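Local coordinates for protein calmodulin, putative (Entamoeba histolytica, PDB 4OCI) that binds calcium through an EF-hand loop and, as a calmodulin-like protein, is involved in initiating phagocytosis of human erythrocytes, at residues E27-S30 and L31-L35; S58-L61 and F62-C65; V85-K88 and D89-F93; V129-V132 and D133-I136. All blocks are in the same frame, centred on the assembly; numbering follows the deposited sequence.

Contact 1 (E27-S30 and L31-L35); sequences EFES and LVRVL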
loop_
_atom_site.group_PDB
_atom_site.type_symbol
_atom_site.label_atom_id
_atom_site.label_comp_id
_atom_site.label_asym_id
_atom_site.label_seq_id
_atom_site.Cartn_x
_atom_site.Cartn_y
_atom_site.Cartn_z
ATOM N N GLU A 27 -0.997 -0.109 11.144
ATOM C CA GLU A 27 -1.266 -1.123 12.166
ATOM C C GLU A 27 -1.533 -2.487 11.570
ATOM O O GLU A 27 -1.068 -3.490 12.123
ATOM C CB GLU A 27 -2.453 -0.742 13.066
ATOM C CG GLU A 27 -2.105 0.508 13.950
ATOM C CD GLU A 27 -3.335 1.211 14.559
ATOM O OE1 GLU A 27 -4.488 0.883 14.138
ATOM O OE2 GLU A 27 -3.144 2.123 15.461
ATOM N N PHE A 28 -2.266 -2.544 10.475
ATOM C CA PHE A 28 -2.481 -3.802 9.753
ATOM C C PHE A 28 -1.194 -4.415 9.245
ATOM O O PHE A 28 -0.942 -5.609 9.453
ATOM C CB PHE A 28 -3.423 -3.586 8.603
ATOM C CG PHE A 28 -3.654 -4.818 7.738
ATOM C CD1 PHE A 28 -4.273 -5.929 8.256
ATOM C CD2 PHE A 28 -3.264 -4.847 6.391
ATOM C CE1 PHE A 28 -4.539 -7.087 7.438
ATOM C CE2 PHE A 28 -3.517 -5.996 5.605
ATOM C CZ PHE A 28 -4.132 -7.091 6.121
ATOM N N GLU A 29 -0.357 -3.579 8.611
ATOM C CA GLU A 29 0.902 -4.078 8.065
ATOM C C GLU A 29 1.819 -4.574 9.208
ATOM O O GLU A 29 2.448 -5.654 9.136
ATOM C CB GLU A 29 1.647 -2.983 7.246
ATOM C CG GLU A 29 2.897 -3.626 6.608
ATOM C CD GLU A 29 3.995 -2.635 6.086
ATOM O OE1 GLU A 29 3.760 -1.365 6.051
ATOM O OE2 GLU A 29 5.101 -3.179 5.724
ATOM N N SER A 30 1.865 -3.817 10.277
ATOM C CA SER A 30 2.703 -4.132 11.357
ATOM C C SER A 30 2.222 -5.477 12.082
ATOM O O SER A 30 3.025 -6.380 12.413
ATOM C CB SER A 30 2.854 -2.839 12.195
ATOM O OG SER A 30 2.995 -3.166 13.537
ATOM N N LEU A 31 0.928 -5.701 12.162
ATOM C CA LEU A 31 0.407 -6.861 12.848
ATOM C C LEU A 31 0.623 -8.085 12.043
ATOM O O LEU A 31 1.059 -9.120 12.600
ATOM C CB LEU A 31 -1.091 -6.690 13.139
ATOM C CG LEU A 31 -1.876 -7.824 13.840
ATOM C CD1 LEU A 31 -1.111 -8.264 15.121
ATOM C CD2 LEU A 31 -3.304 -7.464 14.185
ATOM N N VAL A 32 0.364 -7.993 10.744
ATOM C CA VAL A 32 0.547 -9.111 9.798
ATOM C C VAL A 32 2.027 -9.490 9.757
ATOM O O VAL A 32 2.368 -10.698 9.800
ATOM C CB VAL A 32 -0.063 -8.678 8.410
ATOM C CG1 VAL A 32 0.807 -8.979 7.267
ATOM C CG2 VAL A 32 -1.600 -9.120 8.279
ATOM N N ARG A 33 2.927 -8.495 9.761
ATOM C CA ARG A 33 4.358 -8.828 9.852
ATOM C C ARG A 33 4.774 -9.454 11.191
ATOM O O ARG A 33 5.555 -10.440 11.185
ATOM C CB ARG A 33 5.252 -7.671 9.482
ATOM C CG ARG A 33 5.167 -7.375 7.959
ATOM C CD ARG A 33 6.185 -6.314 7.665
ATOM N NE ARG A 33 6.162 -5.858 6.282
ATOM C CZ ARG A 33 6.514 -6.581 5.235
ATOM N NH1 ARG A 33 6.881 -7.895 5.369
ATOM N NH2 ARG A 33 6.470 -5.982 4.026
ATOM N N VAL A 34 4.361 -8.854 12.299
ATOM C CA VAL A 34 4.514 -9.505 13.600
ATOM C C VAL A 34 4.058 -10.993 13.636
ATOM O O VAL A 34 4.731 -11.818 14.235
ATOM C CB VAL A 34 3.828 -8.712 14.719
ATOM C CG1 VAL A 34 3.555 -9.630 15.948
ATOM C CG2 VAL A 34 4.718 -7.589 15.114
ATOM N N LEU A 35 2.920 -11.316 13.001
ATOM C CA LEU A 35 2.369 -12.655 12.913
ATOM C C LEU A 35 3.086 -13.573 11.941
ATOM O O LEU A 35 2.788 -14.749 11.898
ATOM C CB LEU A 35 0.860 -12.578 12.577
ATOM C CG LEU A 35 0.037 -11.866 13.626
ATOM C CD1 LEU A 35 -1.430 -11.660 13.198
ATOM C CD2 LEU A 35 0.136 -12.579 14.974
#
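Glu-29 and Arg-33 lie side by side and form an i to i+4 salt bridge along helix 25-34, the helix that follows the calcium-binding loop of the EF-hand. NE of Arg-33 meets OE2 of Glu-29 at 2.9 Å with an N-H...O angle of 175°. OE2 lies at the guanidinium edge and in its plane, and the carboxylate offers its anti lone pair, the one turned away from OE1. The torsions account for the reach: CG of Glu-29 stands anti to its own N (chi1 -175°) on an extended chain, while Arg-33 stays extended from CG to NE. Thr-41 OG1 bonds both OE2 of Glu-29 and NH2 of Arg-33, and NH2 also reaches Met-39 O.

One residue back along the helix the pairing is apolar. CG2 of Val-32 lies 3.7 Å from CE1 of Phe-28 in an off-centre CH-pi contact, with Val-32 CG2 4.1 Å from the centroid of the Phe-28 ring. The backbone bond from Val-32 N to Phe-28 O, 3.0 Å, holds the two residues one turn apart. Phe-28 packs on Phe-62 of helix 59-71, Val-32 and Arg-33 reach Ile-44 of helix 41-50, and Leu-31 touches Phe-15 of helix 9-15.

Contact 2 (S58-L61 and F62-C65); sequences SYEL and FTSC. With NA (sodium ion), chain C.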
loop_
_atom_site.group_PDB
_atom_site.type_symbol
_atom_site.label_atom_id
_atom_site.label_comp_id
_atom_site.label_asym_id
_atom_site.label_seq_id
_atom_site.Cartn_x
_atom_site.Cartn_y
_atom_site.Cartn_z
ATOM N N SER A 58 -11.899 -3.885 10.322
ATOM C CA SER A 58 -12.546 -4.439 11.527
ATOM C C SER A 58 -11.923 -5.785 11.823
ATOM O O SER A 58 -11.109 -6.289 11.036
ATOM C CB SER A 58 -14.054 -4.620 11.244
ATOM O OG SER A 58 -14.169 -5.703 10.330
ATOM N N TYR A 59 -12.179 -6.336 13.015
ATOM C CA TYR A 59 -11.627 -7.633 13.363
ATOM C C TYR A 59 -12.023 -8.733 12.381
ATOM O O TYR A 59 -11.232 -9.624 12.063
ATOM C CB TYR A 59 -12.121 -8.034 14.782
ATOM C CG TYR A 59 -11.607 -9.382 15.125
ATOM C CD1 TYR A 59 -10.228 -9.592 15.337
ATOM C CD2 TYR A 59 -12.466 -10.455 15.138
ATOM C CE1 TYR A 59 -9.727 -10.827 15.579
ATOM C CE2 TYR A 59 -11.982 -11.736 15.405
ATOM C CZ TYR A 59 -10.620 -11.900 15.611
ATOM O OH TYR A 59 -10.180 -13.171 15.892
ATOM N N GLU A 60 -13.300 -8.771 11.974
ATOM C CA GLU A 60 -13.653 -9.884 11.066
ATOM C C GLU A 60 -13.090 -9.767 9.625
ATOM O O GLU A 60 -12.710 -10.793 9.068
ATOM C CB GLU A 60 -15.171 -10.198 11.051
ATOM C CG GLU A 60 -15.615 -10.956 12.356
ATOM C CD GLU A 60 -15.081 -12.473 12.462
ATOM O OE1 GLU A 60 -14.596 -13.110 11.428
ATOM O OE2 GLU A 60 -15.155 -13.042 13.600
ATOM N N LEU A 61 -12.965 -8.552 9.067
ATOM C CA LEU A 61 -12.253 -8.372 7.789
ATOM C C LEU A 61 -10.785 -8.810 7.979
ATOM O O LEU A 61 -10.210 -9.400 7.088
ATOM C CB LEU A 61 -12.268 -6.890 7.376
ATOM C CG LEU A 61 -13.659 -6.475 6.825
ATOM C CD1 LEU A 61 -13.953 -4.913 6.752
ATOM C CD2 LEU A 61 -13.820 -7.184 5.450
ATOM N N PHE A 62 -10.178 -8.454 9.119
ATOM C CA PHE A 62 -8.794 -8.844 9.469
ATOM C C PHE A 62 -8.547 -10.335 9.484
ATOM O O PHE A 62 -7.584 -10.813 8.884
ATOM C CB PHE A 62 -8.366 -8.267 10.849
ATOM C CG PHE A 62 -7.030 -8.815 11.296
ATOM C CD1 PHE A 62 -5.848 -8.359 10.701
ATOM C CD2 PHE A 62 -6.968 -9.863 12.204
ATOM C CE1 PHE A 62 -4.609 -8.910 11.037
ATOM C CE2 PHE A 62 -5.730 -10.415 12.569
ATOM C CZ PHE A 62 -4.570 -9.948 11.959
ATOM N N THR A 63 -9.386 -11.102 10.183
ATOM C CA THR A 63 -9.198 -12.548 10.189
ATOM C C THR A 63 -9.381 -13.180 8.804
ATOM O O THR A 63 -8.602 -14.060 8.448
ATOM C CB THR A 63 -10.108 -13.311 11.160
ATOM O OG1 THR A 63 -11.485 -13.122 10.779
ATOM C CG2 THR A 63 -9.936 -12.839 12.535
ATOM N N SER A 64 -10.349 -12.718 8.021
ATOM C CA SER A 64 -10.428 -13.153 6.596
ATOM C C SER A 64 -9.194 -12.826 5.802
ATOM O O SER A 64 -8.638 -13.726 5.180
ATOM C CB SER A 64 -11.641 -12.553 5.923
ATOM O OG SER A 64 -12.774 -12.959 6.703
ATOM N N CYS A 65 -8.719 -11.581 5.876
ATOM C CA CYS A 65 -7.490 -11.132 5.149
ATOM C C CYS A 65 -6.259 -11.873 5.604
ATOM O O CYS A 65 -5.474 -12.307 4.784
ATOM C CB CYS A 65 -7.251 -9.633 5.274
ATOM S SG CYS A 65 -8.519 -8.833 4.346
HETATM NA NA NA C . -13.103 -13.313 9.144
#
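Metal coordination joins Glu-60, Thr-63 and Ser-64 round a sodium ion on the first turns of helix 59-71. The sodium ion is bound by Glu-60 O at 2.5 Å and Glu-60 OE1 at 2.7 Å, by Thr-63 OG1 at 2.3 Å and by Ser-64 OG at 2.5 Å. The Glu-60 chain is bent at its second torsion (chi2 -70°), which brings OE1 to the ion. The carbonyl O of Glu-60 also accepts the backbone N-H of Ser-64, and so serves helix and metal at once.

Apolar contact involves the other branch of Thr-63. Its chi1 of 63° gives OG1 to the metal and leaves CG2 over one face of the Tyr-59 ring, 3.3 Å from CZ.

Hydrogen bonding starts the helix: the side chain of Ser-58, the N-cap, accepts through OG a weak but straight bond from Leu-61 N at 3.3 Å, and the backbone O of Ser-58 receives Phe-62 N at 3.0 Å.

Another side of the helix faces the protein interior. Phe-62 packs against Phe-28, Leu-31 and Val-32 of helix 25-34, Cys-65 also touches Phe-28, and Tyr-59 makes an edge-to-face ring contact with Phe-12 of helix 9-15.

Contact 3 (V85-K88 and D89-F93); sequences VLDK and DKKGF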
loop_
_atom_site.group_PDB
_atom_site.type_symbol
_atom_site.label_atom_id
_atom_site.label_comp_id
_atom_site.label_asym_id
_atom_site.label_seq_id
_atom_site.Cartn_x
_atom_site.Cartn_y
_atom_site.Cartn_z
ATOM N N VAL A 85 17.458 -27.704 5.516
ATOM C CA VAL A 85 17.424 -29.026 4.929
ATOM C C VAL A 85 18.487 -29.290 3.813
ATOM O O VAL A 85 19.060 -30.397 3.746
ATOM C CB VAL A 85 15.974 -29.383 4.496
ATOM C CG1 VAL A 85 15.919 -29.984 3.077
ATOM C CG2 VAL A 85 15.318 -30.286 5.559
ATOM N N LEU A 86 18.768 -28.279 2.981
ATOM C CA LEU A 86 19.839 -28.396 1.979
ATOM C C LEU A 86 21.248 -27.865 2.369
ATOM O O LEU A 86 22.193 -27.940 1.559
ATOM C CB LEU A 86 19.424 -27.704 0.679
ATOM C CG LEU A 86 18.031 -27.880 0.091
ATOM C CD1 LEU A 86 17.899 -26.825 -0.998
ATOM C CD2 LEU A 86 17.832 -29.277 -0.469
ATOM N N ASP A 87 21.385 -27.296 3.564
ATOM C CA ASP A 87 22.703 -26.855 4.026
ATOM C C ASP A 87 22.934 -27.313 5.466
ATOM O O ASP A 87 23.114 -26.475 6.347
ATOM C CB ASP A 87 22.845 -25.329 3.949
ATOM C CG ASP A 87 24.293 -24.842 4.294
ATOM O OD1 ASP A 87 25.282 -25.516 3.875
ATOM O OD2 ASP A 87 24.456 -23.777 4.971
ATOM N N LYS A 88 22.896 -28.626 5.714
ATOM C CA LYS A 88 22.967 -29.164 7.103
ATOM C C LYS A 88 24.392 -29.007 7.662
ATOM O O LYS A 88 24.597 -28.819 8.861
ATOM C CB LYS A 88 22.561 -30.644 7.167
ATOM C CG LYS A 88 21.210 -30.994 6.568
ATOM C CD LYS A 88 20.109 -31.112 7.639
ATOM C CE LYS A 88 18.928 -31.955 7.094
ATOM N NZ LYS A 88 17.655 -31.763 7.865
ATOM N N ASP A 89 25.367 -29.081 6.767
ATOM C CA ASP A 89 26.746 -28.729 7.089
ATOM C C ASP A 89 27.008 -27.220 7.334
ATOM O O ASP A 89 28.092 -26.847 7.752
ATOM C CB ASP A 89 27.663 -29.258 5.994
ATOM C CG ASP A 89 27.791 -30.795 6.030
ATOM O OD1 ASP A 89 28.271 -31.383 5.024
ATOM O OD2 ASP A 89 27.418 -31.403 7.064
ATOM N N LYS A 90 26.035 -26.363 7.081
ATOM C CA LYS A 90 26.181 -24.906 7.390
ATOM C C LYS A 90 27.302 -24.174 6.619
ATOM O O LYS A 90 28.035 -23.304 7.160
ATOM C CB LYS A 90 26.276 -24.682 8.914
ATOM C CG LYS A 90 24.954 -24.153 9.478
ATOM C CD LYS A 90 24.613 -24.695 10.833
ATOM C CE LYS A 90 23.106 -24.437 11.073
ATOM N NZ LYS A 90 22.631 -25.219 12.244
ATOM N N LYS A 91 27.434 -24.566 5.362
ATOM C CA LYS A 91 28.319 -23.917 4.411
ATOM C C LYS A 91 27.824 -22.477 4.132
ATOM O O LYS A 91 28.607 -21.611 3.783
ATOM C CB LYS A 91 28.361 -24.742 3.081
ATOM C CG LYS A 91 28.805 -26.219 3.276
ATOM C CD LYS A 91 29.190 -26.938 1.974
ATOM C CE LYS A 91 28.956 -28.471 2.115
ATOM N NZ LYS A 91 29.735 -29.326 1.128
ATOM N N GLY A 92 26.528 -22.228 4.253
ATOM C CA GLY A 92 26.075 -20.864 3.962
ATOM C C GLY A 92 25.480 -20.673 2.577
ATOM O O GLY A 92 24.955 -19.567 2.284
ATOM N N PHE A 93 25.590 -21.699 1.706
ATOM C CA PHE A 93 25.170 -21.588 0.310
ATOM C C PHE A 93 24.273 -22.713 -0.063
ATOM O O PHE A 93 24.424 -23.855 0.461
ATOM C CB PHE A 93 26.350 -21.638 -0.674
ATOM C CG PHE A 93 27.369 -20.527 -0.480
ATOM C CD1 PHE A 93 27.315 -19.385 -1.291
ATOM C CD2 PHE A 93 28.328 -20.601 0.511
ATOM C CE1 PHE A 93 28.191 -18.356 -1.120
ATOM C CE2 PHE A 93 29.252 -19.548 0.703
ATOM C CZ PHE A 93 29.192 -18.428 -0.136
#
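The carboxylate of Asp-87 is gripped by two successive backbone N-H groups, one on each oxygen. Gly-92 N reaches Asp-87 OD2 at 2.7 Å with an N-H...O angle of 163°. Lys-91 N meets Asp-87 OD1 at 2.8 Å, but at a more bent 133°. Both donors approach from the syn side; the one from Lys-91 stays nearer the carboxylate plane, whereas that from Gly-92 is tilted further out of it. With CG anti to its own N (chi1 -174°), Asp-87 carries its carboxylate across the loop to these amides. Two bonds of this kind should fix the rotation of the group and would be expected to favour its charged form.

CB and CG of Lys-91 lie beside Asp-87 OD1, CB at 3.3 Å. The ammonium is not in contact, for Lys-91 NZ remains 6.5 Å from Asp-87 OD1, so the carboxylate is held by amides and not by a salt bridge here.

Between the gripped ends, the chain reverses in a type I beta turn from Asp-87 to Lys-90, closed by Lys-90 N to Asp-87 O at 3.0 Å. That donor stands above the carbonyl plane. Gly-92 has a positive phi, at which a side chain would press on the preceding carbonyl O.

Asp-87 and Gly-92 match the first and sixth positions of an EF-hand loop, although the calcium seen in this structure is bound in the loop of Asp-16 to Tyr-22.

Contact 4 (V129-V132 and D133-I136); sequences VVKV and DDFI. With ACT (acetate ion), chain D.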
loop_
_atom_site.group_PDB
_atom_site.type_symbol
_atom_site.label_atom_id
_atom_site.label_comp_id
_atom_site.label_asym_id
_atom_site.label_seq_id
_atom_site.Cartn_x
_atom_site.Cartn_y
_atom_site.Cartn_z
ATOM N N VAL A 129 25.173 -20.710 -7.193
ATOM C CA VAL A 129 24.798 -20.854 -5.814
ATOM C C VAL A 129 24.269 -19.522 -5.292
ATOM O O VAL A 129 24.480 -18.462 -5.877
ATOM C CB VAL A 129 25.975 -21.400 -4.925
ATOM C CG1 VAL A 129 26.527 -22.739 -5.471
ATOM C CG2 VAL A 129 27.142 -20.397 -4.751
ATOM N N VAL A 130 23.606 -19.569 -4.158
ATOM C CA VAL A 130 23.133 -18.337 -3.520
ATOM C C VAL A 130 23.616 -18.327 -2.083
ATOM O O VAL A 130 23.527 -19.368 -1.382
ATOM C CB VAL A 130 21.580 -18.369 -3.459
ATOM C CG1 VAL A 130 20.992 -17.046 -2.768
ATOM C CG2 VAL A 130 21.058 -18.537 -4.841
ATOM N N LYS A 131 24.091 -17.150 -1.628
ATOM C CA LYS A 131 24.529 -17.008 -0.254
ATOM C C LYS A 131 23.254 -16.770 0.580
ATOM O O LYS A 131 22.589 -15.746 0.436
ATOM C CB LYS A 131 25.489 -15.827 -0.125
ATOM C CG LYS A 131 26.283 -15.906 1.163
ATOM C CD LYS A 131 27.597 -15.011 1.132
ATOM C CE LYS A 131 28.316 -14.935 2.507
ATOM N NZ LYS A 131 27.608 -14.018 3.530
ATOM N N VAL A 132 22.891 -17.718 1.426
ATOM C CA VAL A 132 21.580 -17.731 2.099
ATOM C C VAL A 132 21.395 -16.489 2.980
ATOM O O VAL A 132 20.322 -15.862 2.927
ATOM C CB VAL A 132 21.486 -18.983 3.000
ATOM C CG1 VAL A 132 20.346 -18.843 3.992
ATOM C CG2 VAL A 132 21.337 -20.310 2.124
ATOM N N ASP A 133 22.413 -16.080 3.772
ATOM C CA ASP A 133 22.154 -14.898 4.669
ATOM C C ASP A 133 21.889 -13.621 3.832
ATOM O O ASP A 133 20.949 -12.838 4.121
ATOM C CB ASP A 133 23.198 -14.676 5.787
ATOM C CG ASP A 133 24.676 -14.431 5.252
ATOM O OD1 ASP A 133 24.989 -14.802 4.079
ATOM O OD2 ASP A 133 25.556 -13.870 6.025
ATOM N N ASP A 134 22.710 -13.422 2.795
ATOM C CA ASP A 134 22.578 -12.256 1.970
ATOM C C ASP A 134 21.226 -12.286 1.284
ATOM O O ASP A 134 20.545 -11.245 1.274
ATOM C CB ASP A 134 23.698 -12.201 0.957
ATOM C CG ASP A 134 25.036 -11.766 1.616
ATOM O OD1 ASP A 134 25.048 -11.346 2.793
ATOM O OD2 ASP A 134 26.074 -11.788 0.930
ATOM N N PHE A 135 20.814 -13.446 0.740
ATOM C CA PHE A 135 19.517 -13.543 0.094
ATOM C C PHE A 135 18.324 -13.165 0.999
ATOM O O PHE A 135 17.443 -12.359 0.626
ATOM C CB PHE A 135 19.282 -14.986 -0.495
ATOM C CG PHE A 135 17.928 -15.127 -1.094
ATOM C CD1 PHE A 135 17.662 -14.540 -2.336
ATOM C CD2 PHE A 135 16.881 -15.673 -0.384
ATOM C CE1 PHE A 135 16.383 -14.587 -2.919
ATOM C CE2 PHE A 135 15.569 -15.707 -0.950
ATOM C CZ PHE A 135 15.346 -15.150 -2.213
ATOM N N ILE A 136 18.227 -13.825 2.161
ATOM C CA ILE A 136 17.129 -13.504 3.110
ATOM C C ILE A 136 17.119 -12.031 3.501
ATOM O O ILE A 136 16.060 -11.467 3.477
ATOM C CB ILE A 136 17.178 -14.354 4.407
ATOM C CG1 ILE A 136 17.127 -15.860 4.083
ATOM C CG2 ILE A 136 16.026 -13.939 5.398
ATOM C CD1 ILE A 136 15.772 -16.240 3.590
HETATM C C ACT D . 23.618 -13.832 -3.348
HETATM O O ACT D . 24.160 -14.968 -3.341
HETATM O OXT ACT D . 24.084 -13.011 -4.196
HETATM C CH3 ACT D . 22.472 -13.470 -2.439
#
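Val-130 and Phe-135 make the tightly packed side of this strand-to-helix junction. CG1 of Val-130 presses on CB of Phe-135 at 3.5 Å and lies obliquely by the ring, both residues being buried. CG1 stands anti to its own N (chi1 180°), a setting that directs this branch toward the helix. A looser apolar contact brings Val-132 CG1 to 4.4 Å from Ile-136 CG1. Beside it runs the straight backbone bond from Ile-136 N to Val-132 O at 3.0 Å.

The exposed side is ionic. NZ of Lys-131 meets OD1 of Asp-133 at 2.8 Å, on the syn lone pair, and has a weaker bond to OD2 at 3.2 Å. The lysine chain is extended until its last torsion, where chi4 of -75° bends NZ toward that carboxylate. Asp-134 completes the network through a long salt bridge, its OD2 3.8 Å from Lys-131 NZ. One ammonium is thus shared, unequally, by two carboxylates, which probably eases their repulsion at the first turn of the helix. On the backbone, Lys-131 N donates to O of an acetate ion, probably from the crystallisation liquor, at 2.8 Å and 178°.

Strand 129-131 pairs antiparallel with strand 93-95, Val-130 bonding to Ile-94. On the buried side, Val-130 and Phe-135 pack on Leu-99 of helix 96-106, while Val-132 and Ile-136 reach Ile-83 of helix 76-86.

Overall arrangement
The four contacts fall into two pairs on opposite sides of the chain's centre. Contacts 1 and 2 sit on helices 25-34 and 59-71, which pack against each other: CZ of Phe-62 lies 3.6 Å from CD2 of Leu-31. Each helix has Phe-28 or Phe-62 on its buried side and polar chemistry elsewhere: a salt bridge in contact 1, a sodium site in contact 2. Contacts 3 and 4 meet at the edge of the two-stranded sheet, where Gly-92 O lies 2.9 Å from Val-132 N, a probable hydrogen bond. Contact 3 is a surface contact and relies on a carboxylate holding amides; contact 4 is partly core, with an ionic outer side.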